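Lactaldehyde dehydrogenase (PDB 3PQA) oxidises lactaldehyde to lactate with NAD, which it prefers to NADP, in the biosynthesis of coenzyme F420. Local coordinates at residues 23-28 against 80-85; 62-67 against 185-190; 249-254 against 382-387. One frame throughout, in Å; residues are numbered along the deposited sequence.

Contact 1: residues 23-28 against 80-85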
loop_
_atom_site.group_PDB
_atom_site.type_symbol
_atom_site.label_atom_id
_atom_site.label_comp_id
_atom_site.label_asym_id
_atom_site.label_seq_id
_atom_site.Cartn_x
_atom_site.Cartn_y
_atom_site.Cartn_z
ATOM N N GLU B 23 -46.598 -21.910 0.453
ATOM C CA GLU B 23 -47.543 -21.014 -0.203
ATOM C C GLU B 23 -46.845 -20.121 -1.219
ATOM O O GLU B 23 -45.683 -19.727 -1.027
ATOM C CB GLU B 23 -48.262 -20.151 0.837
ATOM C CG GLU B 23 -49.116 -20.965 1.802
ATOM C CD GLU B 23 -50.080 -20.117 2.601
ATOM O OE1 GLU B 23 -49.638 -19.132 3.226
ATOM O OE2 GLU B 23 -51.291 -20.442 2.609
ATOM N N VAL B 24 -47.560 -19.818 -2.302
ATOM C CA VAL B 24 -47.117 -18.835 -3.281
ATOM C C VAL B 24 -47.314 -17.459 -2.656
ATOM O O VAL B 24 -48.442 -17.070 -2.358
ATOM C CB VAL B 24 -47.909 -18.959 -4.620
ATOM C CG1 VAL B 24 -47.511 -17.854 -5.608
ATOM C CG2 VAL B 24 -47.698 -20.343 -5.251
ATOM N N ILE B 25 -46.210 -16.739 -2.445
ATOM C CA ILE B 25 -46.239 -15.390 -1.872
ATOM C C ILE B 25 -46.751 -14.425 -2.937
ATOM O O ILE B 25 -47.662 -13.633 -2.687
ATOM C CB ILE B 25 -44.829 -14.915 -1.413
ATOM C CG1 ILE B 25 -44.206 -15.890 -0.412
ATOM C CG2 ILE B 25 -44.901 -13.509 -0.809
ATOM C CD1 ILE B 25 -42.712 -15.678 -0.206
ATOM N N LYS B 26 -46.157 -14.507 -4.125
ATOM C CA LYS B 26 -46.604 -13.732 -5.278
ATOM C C LYS B 26 -45.995 -14.253 -6.566
ATOM O O LYS B 26 -45.242 -15.225 -6.566
ATOM C CB LYS B 26 -46.280 -12.250 -5.110
ATOM C CG LYS B 26 -44.794 -11.941 -4.961
ATOM C CD LYS B 26 -44.542 -10.466 -5.159
ATOM C CE LYS B 26 -45.247 -9.614 -4.114
ATOM N NZ LYS B 26 -45.239 -8.192 -4.555
ATOM N N LYS B 27 -46.354 -13.597 -7.661
ATOM C CA LYS B 27 -45.846 -13.934 -8.972
ATOM C C LYS B 27 -45.113 -12.722 -9.530
ATOM O O LYS B 27 -45.572 -11.583 -9.392
ATOM C CB LYS B 27 -46.986 -14.391 -9.891
ATOM C CG LYS B 27 -47.516 -15.804 -9.575
ATOM C CD LYS B 27 -48.679 -16.217 -10.488
ATOM C CE LYS B 27 -48.241 -16.433 -11.947
ATOM N NZ LYS B 27 -47.604 -17.767 -12.188
ATOM N N ILE B 28 -43.948 -12.961 -10.116
ATOM C CA ILE B 28 -43.105 -11.882 -10.607
ATOM C C ILE B 28 -42.779 -12.086 -12.089
ATOM O O ILE B 28 -43.037 -13.166 -12.642
ATOM C CB ILE B 28 -41.809 -11.764 -9.756
ATOM C CG1 ILE B 28 -40.912 -12.990 -9.950
ATOM C CG2 ILE B 28 -42.159 -11.546 -8.285
ATOM C CD1 ILE B 28 -39.531 -12.839 -9.343
ATOM N N LEU B 80 -36.864 -11.485 4.076
ATOM C CA LEU B 80 -35.899 -12.586 4.154
ATOM C C LEU B 80 -36.495 -13.808 4.862
ATOM O O LEU B 80 -36.305 -14.938 4.423
ATOM C CB LEU B 80 -34.593 -12.143 4.828
ATOM C CG LEU B 80 -33.752 -11.151 4.008
ATOM C CD1 LEU B 80 -32.590 -10.614 4.852
ATOM C CD2 LEU B 80 -33.224 -11.813 2.760
ATOM N N ALA B 81 -37.219 -13.570 5.947
ATOM C CA ALA B 81 -37.838 -14.654 6.709
ATOM C C ALA B 81 -38.857 -15.400 5.860
ATOM O O ALA B 81 -38.836 -16.630 5.784
ATOM C CB ALA B 81 -38.488 -14.114 7.974
ATOM N N ILE B 82 -39.734 -14.643 5.208
ATOM C CA ILE B 82 -40.837 -15.207 4.439
ATOM C C ILE B 82 -40.376 -15.859 3.129
ATOM O O ILE B 82 -40.838 -16.947 2.779
ATOM C CB ILE B 82 -41.938 -14.120 4.202
ATOM C CG1 ILE B 82 -42.612 -13.765 5.534
ATOM C CG2 ILE B 82 -42.981 -14.578 3.185
ATOM C CD1 ILE B 82 -43.373 -12.433 5.523
ATOM N N ASP B 83 -39.454 -15.202 2.424
ATOM C CA ASP B 83 -39.059 -15.609 1.074
ATOM C C ASP B 83 -37.886 -16.591 1.081
ATOM O O ASP B 83 -37.902 -17.586 0.358
ATOM C CB ASP B 83 -38.736 -14.347 0.243
ATOM C CG ASP B 83 -38.502 -14.626 -1.236
ATOM O OD1 ASP B 83 -38.876 -15.695 -1.747
ATOM O OD2 ASP B 83 -37.934 -13.730 -1.908
ATOM N N ALA B 84 -36.871 -16.299 1.891
ATOM C CA ALA B 84 -35.676 -17.135 1.968
ATOM C C ALA B 84 -35.746 -18.167 3.095
ATOM O O ALA B 84 -34.871 -19.022 3.208
ATOM C CB ALA B 84 -34.411 -16.253 2.113
ATOM N N GLY B 85 -36.785 -18.085 3.922
ATOM C CA GLY B 85 -36.915 -18.981 5.078
ATOM C C GLY B 85 -35.909 -18.716 6.182
ATOM O O GLY B 85 -35.610 -19.599 6.979
#

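Contact 2: residues 62-67 against 185-190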
loop_
_atom_site.group_PDB
_atom_site.type_symbol
_atom_site.label_atom_id
_atom_site.label_comp_id
_atom_site.label_asym_id
_atom_site.label_seq_id
_atom_site.Cartn_x
_atom_site.Cartn_y
_atom_site.Cartn_z
ATOM N N LEU B 62 -24.474 5.795 -3.025
ATOM C CA LEU B 62 -24.181 4.674 -2.119
ATOM C C LEU B 62 -24.698 4.945 -0.683
ATOM O O LEU B 62 -25.322 4.079 -0.062
ATOM C CB LEU B 62 -22.681 4.338 -2.140
ATOM C CG LEU B 62 -22.237 3.757 -3.498
ATOM C CD1 LEU B 62 -20.717 3.790 -3.673
ATOM C CD2 LEU B 62 -22.781 2.333 -3.732
ATOM N N MET B 63 -24.446 6.155 -0.174
ATOM C CA MET B 63 -24.912 6.527 1.157
ATOM C C MET B 63 -26.433 6.537 1.251
ATOM O O MET B 63 -26.995 6.118 2.271
ATOM C CB MET B 63 -24.325 7.870 1.601
ATOM C CG MET B 63 -22.827 7.800 1.926
ATOM S SD MET B 63 -22.380 6.595 3.203
ATOM C CE MET B 63 -23.127 7.296 4.652
ATOM N N ASN B 64 -27.092 6.979 0.186
ATOM C CA ASN B 64 -28.549 7.024 0.194
ATOM C C ASN B 64 -29.167 5.638 0.123
ATOM O O ASN B 64 -30.183 5.394 0.738
ATOM C CB ASN B 64 -29.111 7.940 -0.892
ATOM C CG ASN B 64 -30.621 8.142 -0.755
ATOM O OD1 ASN B 64 -31.385 7.581 -1.509
ATOM N ND2 ASN B 64 -31.034 8.937 0.221
ATOM N N ILE B 65 -28.529 4.726 -0.598
ATOM C CA ILE B 65 -28.975 3.331 -0.602
ATOM C C ILE B 65 -28.885 2.783 0.820
ATOM O O ILE B 65 -29.851 2.177 1.327
ATOM C CB ILE B 65 -28.172 2.476 -1.611
ATOM C CG1 ILE B 65 -28.574 2.849 -3.050
ATOM C CG2 ILE B 65 -28.402 0.987 -1.365
ATOM C CD1 ILE B 65 -27.639 2.348 -4.119
ATOM N N ALA B 66 -27.748 3.016 1.478
ATOM C CA ALA B 66 -27.590 2.590 2.866
ATOM C C ALA B 66 -28.668 3.194 3.764
ATOM O O ALA B 66 -29.226 2.509 4.622
ATOM C CB ALA B 66 -26.208 2.946 3.389
ATOM N N LYS B 67 -28.949 4.485 3.574
ATOM C CA LYS B 67 -29.950 5.156 4.390
ATOM C C LYS B 67 -31.322 4.506 4.213
ATOM O O LYS B 67 -32.011 4.230 5.194
ATOM C CB LYS B 67 -30.006 6.650 4.071
ATOM C CG LYS B 67 -30.974 7.434 4.948
ATOM C CD LYS B 67 -30.830 8.919 4.710
ATOM C CE LYS B 67 -31.933 9.698 5.418
ATOM N NZ LYS B 67 -33.196 9.753 4.607
ATOM N N LYS B 185 -32.746 8.410 -8.970
ATOM C CA LYS B 185 -33.662 9.530 -9.222
ATOM C C LYS B 185 -33.283 10.774 -8.424
ATOM O O LYS B 185 -33.260 11.881 -8.967
ATOM C CB LYS B 185 -35.096 9.120 -8.894
ATOM C CG LYS B 185 -35.708 8.242 -9.956
ATOM C CD LYS B 185 -37.129 7.838 -9.611
ATOM C CE LYS B 185 -37.754 7.090 -10.779
ATOM N NZ LYS B 185 -38.765 6.100 -10.317
ATOM N N LYS B 186 -32.990 10.578 -7.141
ATOM C CA LYS B 186 -32.610 11.662 -6.239
ATOM C C LYS B 186 -31.409 12.460 -6.765
ATOM O O LYS B 186 -31.379 13.684 -6.645
ATOM C CB LYS B 186 -32.324 11.101 -4.849
ATOM C CG LYS B 186 -31.978 12.121 -3.777
ATOM C CD LYS B 186 -31.889 11.448 -2.410
ATOM C CE LYS B 186 -31.466 12.427 -1.318
ATOM N NZ LYS B 186 -32.519 13.448 -1.075
ATOM N N TYR B 187 -30.444 11.765 -7.369
ATOM C CA TYR B 187 -29.196 12.395 -7.813
ATOM C C TYR B 187 -29.090 12.536 -9.337
ATOM O O TYR B 187 -27.998 12.713 -9.878
ATOM C CB TYR B 187 -27.985 11.689 -7.177
ATOM C CG TYR B 187 -27.986 11.829 -5.667
ATOM C CD1 TYR B 187 -28.383 10.776 -4.843
ATOM C CD2 TYR B 187 -27.628 13.036 -5.064
ATOM C CE1 TYR B 187 -28.407 10.921 -3.455
ATOM C CE2 TYR B 187 -27.651 13.193 -3.685
ATOM C CZ TYR B 187 -28.037 12.134 -2.884
ATOM O OH TYR B 187 -28.052 12.297 -1.517
ATOM N N ASN B 188 -30.250 12.454 -9.998
ATOM C CA ASN B 188 -30.412 12.696 -11.441
ATOM C C ASN B 188 -29.580 11.811 -12.371
ATOM O O ASN B 188 -29.035 12.269 -13.378
ATOM C CB ASN B 188 -30.231 14.183 -11.759
ATOM C CG ASN B 188 -31.159 15.048 -10.949
ATOM O OD1 ASN B 188 -32.346 14.742 -10.815
ATOM N ND2 ASN B 188 -30.626 16.122 -10.384
ATOM N N VAL B 189 -29.516 10.526 -12.032
ATOM C CA VAL B 189 -28.833 9.557 -12.853
ATOM C C VAL B 189 -29.893 8.690 -13.525
ATOM O O VAL B 189 -30.860 8.290 -12.866
ATOM C CB VAL B 189 -27.862 8.692 -12.002
ATOM C CG1 VAL B 189 -27.176 7.624 -12.850
ATOM C CG2 VAL B 189 -26.840 9.595 -11.309
ATOM N N PRO B 190 -29.727 8.412 -14.835
ATOM C CA PRO B 190 -30.677 7.550 -15.532
ATOM C C PRO B 190 -30.834 6.201 -14.839
ATOM O O PRO B 190 -29.855 5.626 -14.345
ATOM C CB PRO B 190 -30.034 7.345 -16.903
ATOM C CG PRO B 190 -29.178 8.534 -17.108
ATOM C CD PRO B 190 -28.727 8.994 -15.755
#

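Contact 3: residues 249-254 against 382-387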
loop_
_atom_site.group_PDB
_atom_site.type_symbol
_atom_site.label_atom_id
_atom_site.label_comp_id
_atom_site.label_asym_id
_atom_site.label_seq_id
_atom_site.Cartn_x
_atom_site.Cartn_y
_atom_site.Cartn_z
ATOM N N ILE B 249 -11.480 -28.616 12.144
ATOM C CA ILE B 249 -10.568 -29.565 12.784
ATOM C C ILE B 249 -10.478 -29.247 14.260
ATOM O O ILE B 249 -10.240 -28.109 14.619
ATOM C CB ILE B 249 -9.154 -29.429 12.160
ATOM C CG1 ILE B 249 -9.194 -29.907 10.707
ATOM C CG2 ILE B 249 -8.069 -30.141 13.029
ATOM C CD1 ILE B 249 -8.029 -29.446 9.845
ATOM N N VAL B 250 -10.654 -30.258 15.107
ATOM C CA VAL B 250 -10.613 -30.039 16.550
ATOM C C VAL B 250 -9.465 -30.876 17.081
ATOM O O VAL B 250 -9.569 -32.112 17.117
ATOM C CB VAL B 250 -11.933 -30.459 17.236
ATOM C CG1 VAL B 250 -11.864 -30.259 18.773
ATOM C CG2 VAL B 250 -13.121 -29.691 16.658
ATOM N N LEU B 251 -8.373 -30.214 17.465
ATOM C CA LEU B 251 -7.212 -30.924 18.027
ATOM C C LEU B 251 -7.447 -31.273 19.500
ATOM O O LEU B 251 -8.314 -30.700 20.144
ATOM C CB LEU B 251 -5.924 -30.111 17.872
ATOM C CG LEU B 251 -5.493 -29.773 16.439
ATOM C CD1 LEU B 251 -4.075 -29.239 16.438
ATOM C CD2 LEU B 251 -5.570 -30.995 15.553
ATOM N N LYS B 252 -6.666 -32.205 20.031
ATOM C CA LYS B 252 -6.900 -32.699 21.391
ATOM C C LYS B 252 -6.692 -31.646 22.482
ATOM O O LYS B 252 -7.162 -31.827 23.600
ATOM C CB LYS B 252 -6.050 -33.944 21.676
ATOM C CG LYS B 252 -4.548 -33.693 21.701
ATOM C CD LYS B 252 -3.790 -35.013 21.897
ATOM C CE LYS B 252 -2.286 -34.794 21.898
ATOM N NZ LYS B 252 -1.776 -34.413 20.538
ATOM N N ASP B 253 -5.984 -30.561 22.166
ATOM C CA ASP B 253 -5.777 -29.498 23.142
ATOM C C ASP B 253 -6.795 -28.348 23.031
ATOM O O ASP B 253 -6.654 -27.331 23.713
ATOM C CB ASP B 253 -4.350 -28.947 23.043
ATOM C CG ASP B 253 -4.143 -28.100 21.811
ATOM O OD1 ASP B 253 -4.595 -28.510 20.713
ATOM O OD2 ASP B 253 -3.553 -27.012 21.943
ATOM N N ALA B 254 -7.803 -28.498 22.177
ATOM C CA ALA B 254 -8.823 -27.457 21.978
ATOM C C ALA B 254 -9.647 -27.205 23.237
ATOM O O ALA B 254 -9.885 -28.125 24.017
ATOM C CB ALA B 254 -9.742 -27.839 20.827
ATOM N N GLU B 382 -2.102 -36.511 12.581
ATOM C CA GLU B 382 -1.315 -36.536 11.351
ATOM C C GLU B 382 -2.090 -36.872 10.083
ATOM O O GLU B 382 -1.553 -36.727 8.986
ATOM C CB GLU B 382 -0.074 -37.430 11.496
ATOM C CG GLU B 382 0.979 -36.852 12.441
ATOM C CD GLU B 382 1.342 -35.392 12.136
ATOM O OE1 GLU B 382 1.668 -34.660 13.101
ATOM O OE2 GLU B 382 1.300 -34.977 10.952
ATOM N N GLU B 383 -3.338 -37.300 10.235
ATOM C CA GLU B 383 -4.207 -37.616 9.097
ATOM C C GLU B 383 -5.045 -36.411 8.668
ATOM O O GLU B 383 -5.656 -36.408 7.590
ATOM C CB GLU B 383 -5.179 -38.736 9.474
ATOM C CG GLU B 383 -4.523 -39.997 9.970
ATOM C CD GLU B 383 -3.609 -40.612 8.933
ATOM O OE1 GLU B 383 -2.535 -41.111 9.323
ATOM O OE2 GLU B 383 -3.961 -40.600 7.730
ATOM N N MET B 384 -5.107 -35.412 9.541
ATOM C CA MET B 384 -6.129 -34.371 9.437
ATOM C C MET B 384 -5.955 -33.461 8.227
ATOM O O MET B 384 -6.942 -33.145 7.546
ATOM C CB MET B 384 -6.202 -33.562 10.742
ATOM C CG MET B 384 -6.871 -34.333 11.871
ATOM S SD MET B 384 -6.800 -33.454 13.443
ATOM C CE MET B 384 -7.791 -34.591 14.449
ATOM N N ILE B 385 -4.716 -33.057 7.948
ATOM C CA ILE B 385 -4.461 -32.142 6.832
ATOM C C ILE B 385 -4.801 -32.849 5.525
ATOM O O ILE B 385 -5.447 -32.266 4.664
ATOM C CB ILE B 385 -3.035 -31.553 6.844
ATOM C CG1 ILE B 385 -2.939 -30.520 7.970
ATOM C CG2 ILE B 385 -2.704 -30.865 5.515
ATOM C CD1 ILE B 385 -1.557 -30.046 8.319
ATOM N N ASP B 386 -4.402 -34.114 5.397
ATOM C CA ASP B 386 -4.723 -34.885 4.190
ATOM C C ASP B 386 -6.230 -35.051 4.001
ATOM O O ASP B 386 -6.725 -34.859 2.890
ATOM C CB ASP B 386 -4.010 -36.242 4.182
ATOM C CG ASP B 386 -2.502 -36.124 3.901
ATOM O OD1 ASP B 386 -2.032 -35.116 3.301
ATOM O OD2 ASP B 386 -1.784 -37.077 4.268
ATOM N N ILE B 387 -6.969 -35.363 5.070
ATOM C CA ILE B 387 -8.432 -35.475 4.942
ATOM C C ILE B 387 -9.044 -34.116 4.555
ATOM O O ILE B 387 -9.878 -34.023 3.634
ATOM C CB ILE B 387 -9.110 -35.998 6.222
ATOM C CG1 ILE B 387 -8.694 -37.450 6.502
ATOM C CG2 ILE B 387 -10.628 -35.894 6.092
ATOM C CD1 ILE B 387 -8.946 -37.876 7.952
#

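Contact 1: residues 23-28 against 80-85
The apolar part of this contact is almost entirely the work of Ile25, whose terminal methyl CD1 reaches the last turn of helix 73-84 and lies 3.6 Å from CG2 of Ile82. The two side chains meet at a slant, the end methyl of Ile25 coming against the branch methyl of Ile82, and Ile25 CG1 follows at 4.0 Å from the same Ile82 CG2. With CG1 anti to the carbonyl carbon (chi1 -56°) and an extended second torsion, Ile25 carries its methyl straight out from the strand onto the helix.

The strand is the second arm of a beta hairpin, 14-17 paired antiparallel with 24-28, which packs on the surface of the NAD-binding domain; the backbone of Ile25 bonds to Val16 in the partner strand, while its side chain also rests on Leu171 of helix 171-186.

Contacts with the helix backbone and the acid are also of van der Waals kind. Ile25 CD1 sits 3.7 Å from the carbonyl oxygen Ile82 O, and 3.9 Å from CA of Asp83. The Asp83 carboxylate touches the methyl more loosely, with OD1 at 4.1 Å from Ile25 CD1. Its other oxygen, OD2, accepts a hydrogen bond from the backbone N of Leu171, so this buried acid joins helix 73-84 to the start of helix 171-186, beside the place where the isoleucine lands.

Contact 2: residues 62-67 against 185-190
Asn64 lays its carboxamide across the aliphatic stem of Lys186, with ND2 3.7 Å from CD of the lysine and 3.8 Å from its CE. The amide carbon is almost as near, Asn64 CG lying 3.9 Å from Lys186 CD, so that the flat group meets methylene carbons and not the charged end. The lysine stem is extended as far as CE and turns only at its last torsion (chi4 67°), which swings NZ off the line of the methylenes.

A second touch comes lower on the asparagine. Its CB stands at the edge of the Tyr187 ring, close to the ring plane, 4.0 Å from CE1. Within 185-190 itself, CG of Lys186 lies 3.8 Å above one face of the Tyr187 ring, displaced toward its rim. Asn64 thus meets both neighbours, its amide the lysine and its CB the tyrosine.

The two residues stand where helix 171-186 ends in a Schellman motif, with Asn188 at positive phi as the C-prime residue, its N bonded to O of Lys185 and Val189 N bonded to O of Leu184. This is helix-to-helix packing at the surface of the NAD-binding domain, with Tyr187 also lying on Asn60 and Ile61 of helix 55-71. The amide oxygen of Asn64 is held within its own helix by NE2 of Gln68, which limits how the carboxamide can turn. With an alanine here the lysine stem would probably lose its cover and Gln68 its acceptor. Two lysines lie close by, Lys67 NZ and Lys186 NZ being 6.8 Å apart; the first is paired with Glu71.

Contact 3: residues 249-254 against 382-387
Ile249, in the last part of strand 246-250, presents its CG2 methyl to the thioether of Met384, 3.6 Å from SD. The two side chains meet at an angle, the branch of the isoleucine coming against the sulfur near the far end of the methionine. With CG2 anti to the backbone N, the branch methyl is the one turned to the sulfur. Phe410 of helix 404-413 also packs on both Ile249 and Met384.

Val250, next along the strand, turns its side chain to the other face of the sheet, onto Val283 and Ile287. What it offers Met384 is its backbone: Val250 O is 4.1 Å from CE, a loose van der Waals touch.

The sheet belongs to the catalytic domain of the aldehyde dehydrogenase fold. Helix 384-388 lies in the beta-alpha-beta crossover between the parallel strands 373-379 and 396-400, and that connection passes over strands 278-284 and 246-250. From it Met384 reaches the end of strand 246-250; beyond CG its chain is fully stretched, so that chi2 174° carries the sulfur away from the helix backbone and chi3 175° sends CE on toward Val250 O.

Leu251, just past the strand, returns to the methionine. Its CD2 approaches SD to 3.5 Å, so SD is met by two methyls, one from each of two alternate residues. The chain then folds back in a type I beta turn from Leu251 to Ala254, with Ala254 N bonded to Leu251 O at 3.0 Å. Within this turn Asp253 uses both carboxylate oxygens on the loop after strand 396-400, OD1 with the hydroxyl of Thr401 and OD2 with the backbone N of Asn402.

From the N terminus, contact 1 closes its loop after a largely helical run, tying the N-terminal hairpin to the end of helix 73-84. Before that closure, helix 55-71 has already opened contact 2, which closes at the C-terminal end of helix 171-186 and ties those two helices together; the two loops therefore cross. Helix 171-186 links them in space: Leu171 at its start borders contact 1 and its last turn enters contact 2, although the centres lie 27 Å apart. Contact 3 follows in series, across the chain's centre from both others, and ties the end of strand 246-250 to the crossover helix 384-388 within the catalytic domain.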